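Azurocidin (Homo sapiens, PDB 1AE5) binds heparin, kills many Gram-negative bacteria and attracts monocytes and fibroblasts as a neutrophil granule glycoprotein built like a serine protease. Local coordinates at residues V36-S41 / D89-Q94. Numbering follows the deposited sequence.
Sequences VMTAAS and DLMLLQ
Val36 to Thr38 pair with Met91 to Leu93 in the N-terminal of the two antiparallel barrels of the chymotrypsin fold. Two hydrogen-bonded pairs, Val36 with Leu93 and Thr38 with Met91, flank the non-hydrogen-bonded pair Met37–Leu92. Thr38 N bonds Met91 O (2.8 Å), and Met91 N returns the bond to Thr38 O.

Followed outward, Met37 first sets CB 3.7 Å from Leu92 CD2; its CG, anti to the backbone N (chi1 176°), presses on Leu90 CD1 at 3.5 Å, tighter than usual; its SD still meets that methyl at 3.9 Å. The bend at chi3 then turns CE away from the partner strand, and the side chain also packs on Ala185 and Val188 of strand 184-192. On the other face, Leu93 CD1 sits over both Thr38 CG2 and Val36 CG1.

Beyond the strands, Ser41 occupies the place of the triad histidine and Asp89 that of the triad aspartate, consistent with a serine protease homolog. Ser190 OG also bonds Asp89 OD2, which Ser41 OG approaches at a doubtfully short 2.5 Å. Asp89 OD1 accepts Ser41 N at 2.6 Å on its syn side, 23° out of the carboxylate plane.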
loop_
_atom_site.group_PDB
_atom_site.type_symbol
_atom_site.label_atom_id
_atom_site.label_comp_id
_atom_site.label_asym_id
_atom_site.label_seq_id
_atom_site.Cartn_x
_atom_site.Cartn_y
_atom_site.Cartn_z
ATOM N N VAL A 36 9.900 0.033 2.905
ATOM C CA VAL A 36 8.483 -0.202 2.701
ATOM C C VAL A 36 7.925 0.988 1.973
ATOM O O VAL A 36 8.198 2.152 2.315
ATOM C CB VAL A 36 7.725 -0.404 4.053
ATOM C CG1 VAL A 36 6.259 -0.043 3.969
ATOM C CG2 VAL A 36 7.849 -1.853 4.504
ATOM N N MET A 37 7.163 0.682 0.958
ATOM C CA MET A 37 6.583 1.741 0.206
ATOM C C MET A 37 5.161 1.954 0.684
ATOM O O MET A 37 4.396 1.018 0.853
ATOM C CB MET A 37 6.584 1.325 -1.244
ATOM C CG MET A 37 5.906 2.328 -2.162
ATOM S SD MET A 37 6.063 1.854 -3.925
ATOM C CE MET A 37 5.115 0.319 -4.026
ATOM N N THR A 38 4.790 3.185 0.892
ATOM C CA THR A 38 3.444 3.482 1.337
ATOM C C THR A 38 2.955 4.811 0.773
ATOM O O THR A 38 3.527 5.332 -0.172
ATOM C CB THR A 38 3.351 3.393 2.882
ATOM O OG1 THR A 38 1.990 3.340 3.289
ATOM C CG2 THR A 38 4.068 4.577 3.530
ATOM N N ALA A 39 1.901 5.338 1.356
ATOM C CA ALA A 39 1.259 6.588 0.940
ATOM C C ALA A 39 1.672 7.712 1.824
ATOM O O ALA A 39 1.567 7.605 3.034
ATOM C CB ALA A 39 -0.271 6.496 1.067
ATOM N N ALA A 40 2.071 8.820 1.253
ATOM C CA ALA A 40 2.433 9.928 2.108
ATOM C C ALA A 40 1.214 10.425 2.918
ATOM O O ALA A 40 1.316 10.972 4.014
ATOM C CB ALA A 40 2.964 11.053 1.227
ATOM N N SER A 41 0.030 10.276 2.350
ATOM C CA SER A 41 -1.198 10.709 3.027
ATOM C C SER A 41 -1.412 10.049 4.416
ATOM O O SER A 41 -2.027 10.649 5.313
ATOM C CB SER A 41 -2.452 10.586 2.147
ATOM O OG SER A 41 -2.457 9.373 1.442
ATOM N N ASP A 89 1.298 11.131 -4.016
ATOM C CA ASP A 89 1.045 10.502 -2.715
ATOM C C ASP A 89 1.755 9.176 -2.595
ATOM O O ASP A 89 1.160 8.109 -2.832
ATOM C CB ASP A 89 -0.451 10.313 -2.503
ATOM C CG ASP A 89 -0.721 9.901 -1.111
ATOM O OD1 ASP A 89 0.114 9.901 -0.236
ATOM O OD2 ASP A 89 -1.936 9.506 -0.972
ATOM N N LEU A 90 3.043 9.284 -2.284
ATOM C CA LEU A 90 3.911 8.147 -2.214
ATOM C C LEU A 90 5.017 8.443 -1.235
ATOM O O LEU A 90 5.540 9.536 -1.175
ATOM C CB LEU A 90 4.424 7.848 -3.640
ATOM C CG LEU A 90 5.595 6.861 -3.753
ATOM C CD1 LEU A 90 5.248 5.599 -3.053
ATOM C CD2 LEU A 90 5.797 6.485 -5.190
ATOM N N MET A 91 5.354 7.463 -0.429
ATOM C CA MET A 91 6.374 7.688 0.512
ATOM C C MET A 91 7.147 6.434 0.781
ATOM O O MET A 91 6.613 5.335 0.743
ATOM C CB MET A 91 5.747 8.129 1.794
ATOM C CG MET A 91 6.782 8.050 2.876
ATOM S SD MET A 91 6.805 9.599 3.739
ATOM C CE MET A 91 5.095 9.576 4.253
ATOM N N LEU A 92 8.429 6.615 1.054
ATOM C CA LEU A 92 9.265 5.486 1.376
ATOM C C LEU A 92 9.723 5.528 2.825
ATOM O O LEU A 92 10.099 6.569 3.347
ATOM C CB LEU A 92 10.471 5.325 0.456
ATOM C CG LEU A 92 10.163 5.045 -1.020
ATOM C CD1 LEU A 92 11.476 4.783 -1.744
ATOM C CD2 LEU A 92 9.253 3.830 -1.207
ATOM N N LEU A 93 9.637 4.381 3.487
ATOM C CA LEU A 93 10.072 4.315 4.844
ATOM C C LEU A 93 11.216 3.396 4.913
ATOM O O LEU A 93 11.176 2.259 4.435
ATOM C CB LEU A 93 9.034 3.661 5.723
ATOM C CG LEU A 93 7.645 4.183 5.449
ATOM C CD1 LEU A 93 6.620 3.351 6.240
ATOM C CD2 LEU A 93 7.603 5.632 5.922
ATOM N N GLN A 94 12.222 3.872 5.563
ATOM C CA GLN A 94 13.378 3.044 5.746
ATOM C C GLN A 94 13.265 2.337 7.087
ATOM O O GLN A 94 13.049 2.964 8.121
ATOM C CB GLN A 94 14.656 3.895 5.711
ATOM C CG GLN A 94 15.930 3.040 5.868
ATOM C CD GLN A 94 17.197 3.896 5.944
ATOM O OE1 GLN A 94 17.172 5.086 6.253
ATOM N NE2 GLN A 94 18.328 3.284 5.682
#